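Local coordinates for protein Endonuclease/exonuclease/phosphatase (Beutenbergia cavernae DSM 12333, PDB 4RUW) that is of unknown function but belongs to the endonuclease/exonuclease/phosphatase family, joining a zinc-binding DNase I-like domain to an immunoglobulin-like domain, at residues Arg268-Pro273 and Arg401-Val406; Leu361-Cys366 and Arg392-Ser397. All blocks are in the same frame, centred on the assembly; numbering follows the deposited sequence.

Contact 1 (Arg268-Pro273 and Arg401-Val406); sequences RQVNDP and RDRCTV. With GOL (glycerol), chain D.
The guanidinium of R403 lies flat over the backbone of V270, whose O sits under the centre of one face, 3.0 Å from the plane, and is too poorly angled to accept a bond from it. At the edge of the same group are Q269 O and glycerol O3. This is the seam between the DNase I-like domain, which gives the end of helix 266-270 and the turn after it, and the immunoglobulin-like domain, which gives the loop leading into strand 405-410. R403 NE donates to Q269 O at 3.0 Å, coming in 33° off the carbonyl plane, and NH2 reaches the same oxygen through a water. NH1 donates to O3 of the glycerol, also at 3.0 Å. An extended side chain, with CG anti to the backbone N (chi1 -177°), carries the guanidinium across to these carbonyls. The second flat group, the guanidinium of R268, has a water in its plane at the edge; that water is held by NE and donates to D402 O at 2.6 Å, while NH2 goes to N368. The backbones are pinned by C404 N giving a bond to R268 O at 3.0 Å. P273 CD packs on D402 C at 3.3 Å. The carboxylate of D272 is shared: OD2 accepts from the glycerol, while the anti lone pair of OD1 takes R403 N at 2.9 Å.

Contact 2 (Leu361-Cys366 and Arg392-Ser397); sequences LRLSVC and RTVTDS
V365 and V394 meet methyl to methyl, CG2 of V365 lying 3.6 Å from CG1 of V394, inside the beta sandwich of the immunoglobulin-like domain. Strands 361-366 and 392-396 belong to its two different four-stranded sheets, so side chains make the contact and no hydrogen bond passes between them. The short axes come within 6.0 Å and run roughly the same way, at 32° to each other. V394 also uses its other methyl: CG2 touches CD2 of L363 at 3.8 Å, the two side chains sliding past one another in opposite directions. One valine thus fits against two residues that point inward from alternate positions of the facing strand. Further along, D396 lies against the backbone of that strand, with CB 3.3 Å from V365 O. Its CG is anti to its own backbone N (chi1 -166°), which carries the carboxylate on to the next residue, where OD2 comes 3.5 Å from C366 CA. Behind these, V365 packs on V379 and A381 of strand 378-384, L363 touches L353, and V394 is backed by T405 and E407. The buried carboxylate is held from two sides, which should fix its rotation: T405 OG1 is in hydrogen-bonding contact with both OD1 and T395 O, its one proton shared or alternating between them, and OD2 accepts from K367 N.

Overall arrangement
From the N terminus the chain first builds the DNase I-like domain, with the zinc site, and reaches 268-273 late in that domain, before its last strands. Those made, it enters the immunoglobulin-like sandwich. Contact 2 closes a short loop when 392-397 returns over 361-366, tying one sheet of the sandwich to the other. A few residues later 401-406 meets 268-273, so contact 1 closes the longer loop, with contact 2 nested inside, and joins the two domains. Strands 360-367 and 405-410 are sheet neighbours, and T405 O lies 2.8 Å from V365 N. C366 and C404 form a disulfide, but both are modelled in two conformers, and in one the sulfurs are not bonded.

Contact 1 (Arg268-Pro273 and Arg401-Val406)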
ATOM      1  N   ARG A 268      -4.440   6.695  -4.055  1.00 11.06           N
ATOM      2  CA  ARG A 268      -4.113   8.063  -4.395  1.00 12.54           C
ATOM      3  C   ARG A 268      -4.261   8.358  -5.892  1.00 13.07           C
ATOM      4  O   ARG A 268      -4.332   9.518  -6.285  1.00 13.94           O
ATOM      5  CB  ARG A 268      -2.688   8.301  -3.915  1.00 16.68           C
ATOM      6  CG  ARG A 268      -2.191   9.699  -3.928  1.00 19.63           C
ATOM      7  CD  ARG A 268      -0.792   9.701  -3.333  1.00 21.71           C
ATOM      8  NE  ARG A 268      -0.367  11.056  -3.077  1.00 23.57           N
ATOM      9  CZ  ARG A 268       0.640  11.381  -2.281  1.00 19.85           C
ATOM     10  NH1 ARG A 268       1.358  10.433  -1.674  1.00 19.02           N
ATOM     11  NH2 ARG A 268       0.938  12.661  -2.121  1.00 22.84           N
ATOM     12  N   GLN A 269      -4.320   7.323  -6.727  1.00 12.43           N
ATOM     13  CA  GLN A 269      -4.549   7.525  -8.156  1.00 13.51           C
ATOM     14  C   GLN A 269      -5.994   7.929  -8.431  1.00 12.72           C
ATOM     15  O   GLN A 269      -6.254   8.693  -9.360  1.00 15.01           O
ATOM     16  CB  GLN A 269      -4.240   6.260  -8.964  1.00 13.52           C
ATOM     17  CG  GLN A 269      -2.881   5.633  -8.727  1.00 14.48           C
ATOM     18  CD  GLN A 269      -1.740   6.612  -8.888  1.00 14.59           C
ATOM     19  OE1 GLN A 269      -1.516   7.153  -9.967  1.00 16.29           O
ATOM     20  NE2 GLN A 269      -1.000   6.834  -7.807  1.00 16.26           N
ATOM     21  N   VAL A 270      -6.931   7.401  -7.640  1.00 11.77           N
ATOM     22  CA  VAL A 270      -8.350   7.544  -7.953  1.00 11.77           C
ATOM     23  C   VAL A 270      -9.151   8.333  -6.924  1.00 11.77           C
ATOM     24  O   VAL A 270     -10.264   8.759  -7.221  1.00 13.31           O
ATOM     25  CB  VAL A 270      -9.052   6.177  -8.176  1.00 12.96           C
ATOM     26  CG1 VAL A 270      -8.619   5.550  -9.492  1.00 15.86           C
ATOM     27  CG2 VAL A 270      -8.838   5.240  -6.992  1.00 13.50           C
ATOM     28  N   ASN A 271      -8.609   8.520  -5.721  1.00 11.61           N
ATOM     29  CA  ASN A 271      -9.334   9.162  -4.621  1.00 11.77           C
ATOM     30  C   ASN A 271      -8.439  10.179  -3.935  1.00 11.64           C
ATOM     31  O   ASN A 271      -7.215  10.106  -4.035  1.00 12.59           O
ATOM     32  CB  ASN A 271      -9.732   8.133  -3.558  1.00 12.43           C
ATOM     33  CG  ASN A 271     -10.742   7.107  -4.056  1.00 12.74           C
ATOM     34  OD1 ASN A 271     -11.633   7.413  -4.840  1.00 14.31           O
ATOM     35  ND2 ASN A 271     -10.617   5.878  -3.567  1.00 13.01           N
ATOM     36  N   ASP A 272      -9.035  11.115  -3.209  1.00 11.73           N
ATOM     37  CA  ASP A 272      -8.266  11.942  -2.288  1.00 12.17           C
ATOM     38  C   ASP A 272      -7.796  11.081  -1.116  1.00 11.50           C
ATOM     39  O   ASP A 272      -8.618  10.464  -0.437  1.00 11.82           O
ATOM     40  CB  ASP A 272      -9.117  13.091  -1.728  1.00 13.24           C
ATOM     41  CG  ASP A 272      -9.450  14.142  -2.754  1.00 15.99           C
ATOM     42  OD1 ASP A 272      -8.609  14.425  -3.633  1.00 15.54           O
ATOM     43  OD2 ASP A 272     -10.561  14.705  -2.662  1.00 20.58           O
ATOM     44  N   PRO A 273      -6.481  11.053  -0.856  1.00 11.30           N
ATOM     45  CA  PRO A 273      -5.989  10.382   0.354  1.00 11.53           C
ATOM     46  C   PRO A 273      -6.717  10.837   1.622  1.00 12.05           C
ATOM     47  O   PRO A 273      -7.005   9.996   2.477  1.00 12.41           O
ATOM     48  CB  PRO A 273      -4.511  10.773   0.377  1.00 12.36           C
ATOM     49  CG  PRO A 273      -4.161  10.842  -1.100  1.00 12.39           C
ATOM     50  CD  PRO A 273      -5.373  11.518  -1.710  1.00 12.17           C
ATOM     51  N   ARG A 401      -3.011  15.299   0.926  1.00 12.26           N
ATOM     52  CA  ARG A 401      -4.390  14.860   1.150  1.00 12.45           C
ATOM     53  C   ARG A 401      -5.214  14.768  -0.133  1.00 13.06           C
ATOM     54  O   ARG A 401      -6.322  14.233  -0.121  1.00 13.47           O
ATOM     55  CB  ARG A 401      -5.093  15.774   2.149  1.00 13.63           C
ATOM     56  CG  ARG A 401      -4.501  15.703   3.542  1.00 13.13           C
ATOM     57  CD  ARG A 401      -5.281  16.575   4.497  1.00 14.04           C
ATOM     58  NE  ARG A 401      -4.715  16.533   5.836  1.00 14.12           N
ATOM     59  CZ  ARG A 401      -5.172  17.250   6.856  1.00 14.51           C
ATOM     60  NH1 ARG A 401      -6.195  18.074   6.675  1.00 16.22           N
ATOM     61  NH2 ARG A 401      -4.605  17.147   8.047  1.00 15.00           N
ATOM     62  N   ASP A 402      -4.671  15.287  -1.233  1.00 12.95           N
ATOM     63  CA  ASP A 402      -5.397  15.366  -2.493  1.00 14.01           C
ATOM     64  C   ASP A 402      -4.926  14.318  -3.490  1.00 13.64           C
ATOM     65  O   ASP A 402      -3.748  13.946  -3.522  1.00 14.77           O
ATOM     66  CB  ASP A 402      -5.239  16.758  -3.107  1.00 15.44           C
ATOM     67  CG  ASP A 402      -5.662  17.859  -2.169  1.00 18.67           C
ATOM     68  OD1 ASP A 402      -6.654  17.669  -1.434  1.00 20.65           O
ATOM     69  OD2 ASP A 402      -4.985  18.907  -2.154  1.00 20.78           O
ATOM     70  N   ARG A 403      -5.863  13.868  -4.314  1.00 14.15           N
ATOM     71  CA  ARG A 403      -5.629  12.886  -5.358  1.00 14.33           C
ATOM     72  C   ARG A 403      -4.506  13.331  -6.295  1.00 14.26           C
ATOM     73  O   ARG A 403      -4.386  14.516  -6.595  1.00 16.41           O
ATOM     74  CB  ARG A 403      -6.939  12.735  -6.134  1.00 14.88           C
ATOM     75  CG  ARG A 403      -6.959  11.704  -7.230  1.00 14.84           C
ATOM     76  CD  ARG A 403      -8.346  11.642  -7.832  1.00 14.55           C
ATOM     77  NE  ARG A 403      -8.379  10.727  -8.965  1.00 14.74           N
ATOM     78  CZ  ARG A 403      -9.459  10.469  -9.692  1.00 14.83           C
ATOM     79  NH1 ARG A 403     -10.605  11.070  -9.410  1.00 16.93           N
ATOM     80  NH2 ARG A 403      -9.383   9.617 -10.704  1.00 16.48           N
ATOM     81  N   CYS A 404      -3.698  12.364  -6.750  0.54 14.13           N
ATOM     82  CA  CYS A 404      -2.656  12.580  -7.767  0.54 14.72           C
ATOM     83  C   CYS A 404      -3.265  12.978  -9.112  0.54 13.24           C
ATOM     84  O   CYS A 404      -4.464  12.808  -9.339  0.54 13.09           O
ATOM     85  CB  CYS A 404      -1.825  11.304  -7.993  0.54 17.66           C
ATOM     86  SG  CYS A 404      -0.621  10.818  -6.717  0.54 20.05           S
ATOM     87  N   THR A 405      -2.431  13.485 -10.014  1.00 12.81           N
ATOM     88  CA  THR A 405      -2.893  13.803 -11.354  1.00 13.91           C
ATOM     89  C   THR A 405      -2.394  12.770 -12.347  1.00 13.71           C
ATOM     90  O   THR A 405      -1.182  12.659 -12.581  1.00 15.95           O
ATOM     91  CB  THR A 405      -2.407  15.194 -11.776  1.00 15.89           C
ATOM     92  OG1 THR A 405      -2.791  16.149 -10.778  1.00 17.18           O
ATOM     93  CG2 THR A 405      -3.006  15.596 -13.108  1.00 17.44           C
ATOM     94  N   VAL A 406      -3.330  12.018 -12.925  1.00 13.36           N
ATOM     95  CA  VAL A 406      -3.000  10.931 -13.838  1.00 15.03           C
ATOM     96  C   VAL A 406      -3.640  11.191 -15.197  1.00 15.00           C
ATOM     97  O   VAL A 406      -4.856  11.368 -15.297  1.00 15.59           O
ATOM     98  CB  VAL A 406      -3.490   9.574 -13.304  1.00 16.39           C
ATOM     99  CG1 VAL A 406      -2.974   8.442 -14.179  1.00 18.66           C
ATOM    100  CG2 VAL A 406      -3.041   9.372 -11.867  1.00 17.32           C
TER
HETATM  101  C1  GOL D 503     -12.732  15.162  -4.847  1.00 32.72           C
HETATM  102  O1  GOL D 503     -11.751  16.143  -4.622  0.69 33.57           O
HETATM  103  C2  GOL D 503     -12.520  14.273  -6.067  1.00 31.09           C
HETATM  104  O2  GOL D 503     -13.781  13.658  -6.291  0.76 32.77           O
HETATM  105  C3  GOL D 503     -11.446  13.177  -5.880  1.00 28.62           C
HETATM  106  O3  GOL D 503     -11.582  12.077  -6.803  1.00 27.17           O
HETATM  107  O   HOH W   1      -1.303  13.281  -4.282  1.00 34.89           O
HETATM  108  O   HOH W   2      -6.894   8.781 -12.133  1.00 25.78           O

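Contact 2 (Leu361-Cys366 and Arg392-Ser397)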
ATOM      1  N   LEU A 361       0.298   5.931 -23.435  1.00 16.17           N
ATOM      2  CA  LEU A 361       1.187   6.551 -22.469  1.00 15.22           C
ATOM      3  C   LEU A 361       0.369   6.988 -21.264  1.00 14.60           C
ATOM      4  O   LEU A 361      -0.773   7.438 -21.403  1.00 15.37           O
ATOM      5  CB  LEU A 361       1.887   7.763 -23.083  1.00 16.78           C
ATOM      6  CG  LEU A 361       2.861   7.445 -24.217  1.00 18.71           C
ATOM      7  CD1 LEU A 361       3.307   8.716 -24.933  1.00 19.60           C
ATOM      8  CD2 LEU A 361       4.054   6.681 -23.681  1.00 21.92           C
ATOM      9  N   ARG A 362       0.952   6.841 -20.078  1.00 13.67           N
ATOM     10  CA  ARG A 362       0.329   7.288 -18.842  1.00 13.54           C
ATOM     11  C   ARG A 362       1.357   8.030 -18.008  1.00 12.95           C
ATOM     12  O   ARG A 362       2.481   7.558 -17.837  1.00 14.09           O
ATOM     13  CB  ARG A 362      -0.226   6.106 -18.036  1.00 13.75           C
ATOM     14  CG  ARG A 362      -0.865   6.518 -16.702  1.00 14.60           C
ATOM     15  CD  ARG A 362      -1.322   5.312 -15.899  1.00 15.29           C
ATOM     16  NE  ARG A 362      -0.189   4.466 -15.532  1.00 14.79           N
ATOM     17  CZ  ARG A 362      -0.291   3.204 -15.127  1.00 15.99           C
ATOM     18  NH1 ARG A 362      -1.481   2.635 -15.030  1.00 18.47           N
ATOM     19  NH2 ARG A 362       0.796   2.506 -14.827  1.00 16.31           N
ATOM     20  N   LEU A 363       0.965   9.190 -17.489  1.00 12.82           N
ATOM     21  CA  LEU A 363       1.807   9.960 -16.590  1.00 13.19           C
ATOM     22  C   LEU A 363       1.034  10.205 -15.302  1.00 14.00           C
ATOM     23  O   LEU A 363      -0.050  10.800 -15.330  1.00 17.48           O
ATOM     24  CB  LEU A 363       2.171  11.286 -17.254  1.00 17.15           C
ATOM     25  CG  LEU A 363       3.328  12.152 -16.773  1.00 20.44           C
ATOM     26  CD1 LEU A 363       4.536  11.302 -16.451  1.00 20.01           C
ATOM     27  CD2 LEU A 363       3.682  13.174 -17.845  1.00 19.52           C
ATOM     28  N   SER A 364       1.573   9.709 -14.190  1.00 12.93           N
ATOM     29  CA  SER A 364       1.008   9.942 -12.869  1.00 13.37           C
ATOM     30  C   SER A 364       1.943  10.877 -12.106  1.00 13.12           C
ATOM     31  O   SER A 364       3.124  10.565 -11.920  1.00 14.59           O
ATOM     32  CB  SER A 364       0.857   8.620 -12.112  1.00 14.19           C
ATOM     33  OG  SER A 364       0.468   8.847 -10.763  1.00 15.55           O
ATOM     34  N   VAL A 365       1.425  12.026 -11.687  1.00 12.66           N
ATOM     35  CA  VAL A 365       2.241  13.064 -11.088  1.00 12.92           C
ATOM     36  C   VAL A 365       1.705  13.351  -9.701  1.00 12.61           C
ATOM     37  O   VAL A 365       0.505  13.597  -9.514  1.00 13.09           O
ATOM     38  CB  VAL A 365       2.247  14.341 -11.939  1.00 14.35           C
ATOM     39  CG1 VAL A 365       3.151  15.393 -11.320  1.00 15.54           C
ATOM     40  CG2 VAL A 365       2.702  14.019 -13.334  1.00 15.37           C
ATOM     41  N   CYS A 366       2.610  13.354  -8.736  0.57 13.22           N
ATOM     42  CA  CYS A 366       2.216  13.467  -7.350  0.57 13.60           C
ATOM     43  C   CYS A 366       3.042  14.495  -6.598  0.57 12.91           C
ATOM     44  O   CYS A 366       4.270  14.401  -6.553  0.57 14.79           O
ATOM     45  CB  CYS A 366       2.364  12.108  -6.678  0.57 15.76           C
ATOM     46  SG  CYS A 366       2.223  12.187  -4.908  0.57 17.58           S
ATOM     47  N   ARG A 392       4.150  16.896 -23.662  1.00 21.49           N
ATOM     48  CA  ARG A 392       3.001  16.976 -22.771  1.00 19.74           C
ATOM     49  C   ARG A 392       3.490  17.350 -21.387  1.00 18.15           C
ATOM     50  O   ARG A 392       4.577  16.945 -20.976  1.00 19.16           O
ATOM     51  CB  ARG A 392       2.234  15.656 -22.726  1.00 21.51           C
ATOM     52  CG  ARG A 392       0.940  15.735 -21.916  1.00 20.94           C
ATOM     53  CD  ARG A 392       0.072  14.507 -22.103  1.00 21.26           C
ATOM     54  NE  ARG A 392      -0.455  14.419 -23.459  1.00 19.68           N
ATOM     55  CZ  ARG A 392      -1.669  14.823 -23.822  1.00 18.64           C
ATOM     56  NH1 ARG A 392      -2.490  15.360 -22.928  1.00 19.94           N
ATOM     57  NH2 ARG A 392      -2.061  14.694 -25.083  1.00 18.91           N
ATOM     58  N   THR A 393       2.676  18.129 -20.685  1.00 17.50           N
ATOM     59  CA  THR A 393       2.961  18.595 -19.339  1.00 17.51           C
ATOM     60  C   THR A 393       1.813  18.180 -18.430  1.00 16.87           C
ATOM     61  O   THR A 393       0.644  18.361 -18.786  1.00 19.16           O
ATOM     62  CB  THR A 393       3.108  20.124 -19.327  1.00 19.95           C
ATOM     63  OG1 THR A 393       4.185  20.499 -20.195  1.00 21.81           O
ATOM     64  CG2 THR A 393       3.388  20.632 -17.926  1.00 20.06           C
ATOM     65  N   VAL A 394       2.137  17.590 -17.280  1.00 15.63           N
ATOM     66  CA  VAL A 394       1.129  17.197 -16.307  1.00 15.91           C
ATOM     67  C   VAL A 394       1.570  17.713 -14.945  1.00 15.34           C
ATOM     68  O   VAL A 394       2.722  17.520 -14.544  1.00 15.50           O
ATOM     69  CB  VAL A 394       0.934  15.667 -16.284  1.00 16.74           C
ATOM     70  CG1 VAL A 394      -0.068  15.260 -15.217  1.00 18.44           C
ATOM     71  CG2 VAL A 394       0.484  15.167 -17.658  1.00 17.70           C
ATOM     72  N   THR A 395       0.661  18.381 -14.244  1.00 16.65           N
ATOM     73  CA  THR A 395       1.006  19.058 -13.002  1.00 16.72           C
ATOM     74  C   THR A 395       0.108  18.594 -11.858  1.00 16.37           C
ATOM     75  O   THR A 395      -1.084  18.348 -12.055  1.00 17.71           O
ATOM     76  CB  THR A 395       0.890  20.590 -13.167  1.00 19.36           C
ATOM     77  OG1 THR A 395       1.698  21.008 -14.270  1.00 22.20           O
ATOM     78  CG2 THR A 395       1.345  21.327 -11.908  1.00 20.63           C
ATOM     79  N   ASP A 396       0.686  18.463 -10.667  1.00 16.15           N
ATOM     80  CA  ASP A 396      -0.089  18.195  -9.465  1.00 15.59           C
ATOM     81  C   ASP A 396       0.156  19.285  -8.430  1.00 15.86           C
ATOM     82  O   ASP A 396       1.303  19.585  -8.093  1.00 15.97           O
ATOM     83  CB  ASP A 396       0.287  16.834  -8.885  1.00 16.06           C
ATOM     84  CG  ASP A 396      -0.710  16.346  -7.853  1.00 16.99           C
ATOM     85  OD1 ASP A 396      -1.922  16.472  -8.092  1.00 21.26           O
ATOM     86  OD2 ASP A 396      -0.295  15.834  -6.799  1.00 17.73           O
ATOM     87  N   SER A 397      -0.919  19.885  -7.931  1.00 17.82           N
ATOM     88  CA  SER A 397      -0.794  20.855  -6.852  1.00 19.16           C
ATOM     89  C   SER A 397      -1.575  20.359  -5.637  1.00 19.06           C
ATOM     90  O   SER A 397      -1.900  19.180  -5.551  1.00 23.95           O
ATOM     91  CB  SER A 397      -1.266  22.236  -7.298  1.00 23.28           C
ATOM     92  OG  SER A 397      -2.579  22.181  -7.804  1.00 25.71           O
TER